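GCN5-related N-acetyltransferase (Ralstonia eutropha JMP134, PDB 2Q0Y) probably transfers an acyl group, most likely acetyl from acetyl-coenzyme A, to an acceptor still to be identified, as a member of the GNAT family. Local coordinates at residues Leu93-Ser98 against Arg102-Ala107. Residues are numbered along the deposited sequence; the frame is centred on the assembly and turned at random.
With EDO (1,2-ethanediol), chain F.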
loop_
_atom_site.group_PDB
_atom_site.type_symbol
_atom_site.label_atom_id
_atom_site.label_comp_id
_atom_site.label_asym_id
_atom_site.label_seq_id
_atom_site.Cartn_x
_atom_site.Cartn_y
_atom_site.Cartn_z
ATOM N N LEU A 93 -6.705 -13.207 4.964
ATOM C CA LEU A 93 -6.770 -14.646 4.690
ATOM C C LEU A 93 -6.505 -15.410 5.978
ATOM O O LEU A 93 -5.420 -15.294 6.575
ATOM C CB LEU A 93 -5.750 -15.059 3.625
ATOM C CG LEU A 93 -5.691 -16.582 3.354
ATOM C CD1 LEU A 93 -7.033 -17.133 2.906
ATOM C CD2 LEU A 93 -4.635 -16.920 2.334
ATOM N N TYR A 94 -7.497 -16.188 6.397
ATOM C CA TYR A 94 -7.384 -17.018 7.588
ATOM C C TYR A 94 -8.023 -18.360 7.297
ATOM O O TYR A 94 -9.139 -18.420 6.762
ATOM C CB TYR A 94 -8.043 -16.394 8.809
ATOM C CG TYR A 94 -7.784 -17.213 10.063
ATOM C CD1 TYR A 94 -6.519 -17.208 10.672
ATOM C CD2 TYR A 94 -8.770 -18.027 10.609
ATOM C CE1 TYR A 94 -6.271 -17.966 11.803
ATOM C CE2 TYR A 94 -8.533 -18.801 11.728
ATOM C CZ TYR A 94 -7.272 -18.771 12.330
ATOM O OH TYR A 94 -7.047 -19.537 13.445
ATOM N N VAL A 95 -7.319 -19.427 7.667
ATOM C CA VAL A 95 -7.852 -20.781 7.554
ATOM C C VAL A 95 -7.829 -21.473 8.920
ATOM O O VAL A 95 -6.799 -21.503 9.600
ATOM C CB VAL A 95 -7.057 -21.630 6.519
ATOM C CG1 VAL A 95 -7.658 -23.012 6.385
ATOM C CG2 VAL A 95 -7.006 -20.966 5.156
ATOM N N ASP A 96 -8.959 -22.055 9.318
ATOM C CA ASP A 96 -9.050 -22.819 10.569
ATOM C C ASP A 96 -7.848 -23.762 10.705
ATOM O O ASP A 96 -7.544 -24.492 9.782
ATOM C CB ASP A 96 -10.334 -23.647 10.613
ATOM C CG ASP A 96 -10.406 -24.554 11.824
ATOM O OD1 ASP A 96 -10.626 -24.033 12.927
ATOM O OD2 ASP A 96 -10.245 -25.788 11.687
ATOM N N PRO A 97 -7.163 -23.743 11.863
ATOM C CA PRO A 97 -5.982 -24.546 12.084
ATOM C C PRO A 97 -6.114 -26.049 11.858
ATOM O O PRO A 97 -5.108 -26.714 11.592
ATOM C CB PRO A 97 -5.656 -24.266 13.556
ATOM C CG PRO A 97 -6.172 -22.964 13.820
ATOM C CD PRO A 97 -7.410 -22.839 12.996
ATOM N N SER A 98 -7.317 -26.591 12.005
ATOM C CA SER A 98 -7.549 -28.008 11.763
ATOM C C SER A 98 -7.898 -28.359 10.331
ATOM O O SER A 98 -8.175 -29.523 10.049
ATOM C CB SER A 98 -8.631 -28.511 12.693
ATOM O OG SER A 98 -8.163 -28.366 14.020
ATOM N N ARG A 102 -5.741 -29.033 3.088
ATOM C CA ARG A 102 -6.824 -29.300 2.155
ATOM C C ARG A 102 -6.839 -28.350 0.960
ATOM O O ARG A 102 -7.778 -28.383 0.179
ATOM C CB ARG A 102 -8.168 -29.190 2.897
ATOM N N GLY A 103 -5.834 -27.491 0.824
ATOM C CA GLY A 103 -5.789 -26.528 -0.295
ATOM C C GLY A 103 -6.741 -25.352 -0.198
ATOM O O GLY A 103 -6.952 -24.630 -1.191
ATOM N N ILE A 104 -7.281 -25.108 0.999
ATOM C CA ILE A 104 -8.244 -24.010 1.194
ATOM C C ILE A 104 -7.658 -22.635 0.942
ATOM O O ILE A 104 -8.292 -21.803 0.273
ATOM C CB ILE A 104 -8.908 -24.083 2.591
ATOM C CG1 ILE A 104 -9.745 -25.355 2.659
ATOM C CG2 ILE A 104 -9.777 -22.841 2.867
ATOM C CD1 ILE A 104 -10.261 -25.658 4.037
ATOM N N GLY A 105 -6.483 -22.359 1.496
ATOM C CA GLY A 105 -5.851 -21.069 1.312
ATOM C C GLY A 105 -5.584 -20.778 -0.162
ATOM O O GLY A 105 -5.854 -19.688 -0.653
ATOM N N GLN A 106 -5.060 -21.759 -0.870
ATOM C CA GLN A 106 -4.821 -21.597 -2.308
ATOM C C GLN A 106 -6.126 -21.403 -3.081
ATOM O O GLN A 106 -6.204 -20.570 -3.987
ATOM C CB GLN A 106 -4.028 -22.777 -2.840
ATOM C CG GLN A 106 -3.766 -22.682 -4.335
ATOM C CD GLN A 106 -2.717 -23.652 -4.826
ATOM O OE1 GLN A 106 -2.303 -24.558 -4.106
ATOM N NE2 GLN A 106 -2.277 -23.461 -6.067
ATOM N N ALA A 107 -7.170 -22.133 -2.691
ATOM C CA ALA A 107 -8.492 -21.993 -3.315
ATOM C C ALA A 107 -9.073 -20.588 -3.131
ATOM O O ALA A 107 -9.580 -19.987 -4.082
ATOM C CB ALA A 107 -9.433 -23.020 -2.775
HETATM C C1 EDO F . -4.803 -23.961 3.618
HETATM O O1 EDO F . -4.942 -24.305 2.256
HETATM C C2 EDO F . -3.675 -22.979 3.795
HETATM O O2 EDO F . -3.600 -22.625 5.176
#
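Gly105 N gives its hydrogen to O1 of a bound 1,2-ethanediol, 2.6 Å away with an N-H...O angle of 152°, while Ile104 N stands only 2.8 Å from the same oxygen. The diol, probably left from crystallisation, lies between the first turn of helix 104-118 and the end of strand 86-95, and its other hydroxyl, O2, is 3.8 Å from Val95 CG2. Val95 suits this place because its beta-branched side chain spreads two methyls over Ile104 CG2 and the diol. CG1, anti to the backbone N (chi1 -178°), lies against the diol carbon C1, whereas CG2 alone also reaches Gly105 N, at 4.0 Å. Ile104, a branched residue as well, sends CG2 to meet Val95 CG2 at 4.1 Å, and both side chains also pack on Ala66 of strand 63-74. Leu93, two residues back on the same face of the strand, brings CD2 to within 4.3 Å of Gly105 O. Gly105, having no side chain, leaves room for the diol against its backbone. Gly103, at the N-cap position, has a positive phi of 74°, which glycine adopts readily, and its carbonyl oxygen accepts from Ala107 N in the opening helical turn. This strand-to-helix passage begins the beta-alpha-beta unit completed by strand 123-127; in GNAT enzymes the corresponding loop and helix start bind the pyrophosphate of acetyl-coenzyme A. A backbone N-H at a helix N-terminus, with a second amide nitrogen close by and an apolar floor beneath, is consistent with such an anion-binding site, part of which the diol may occupy.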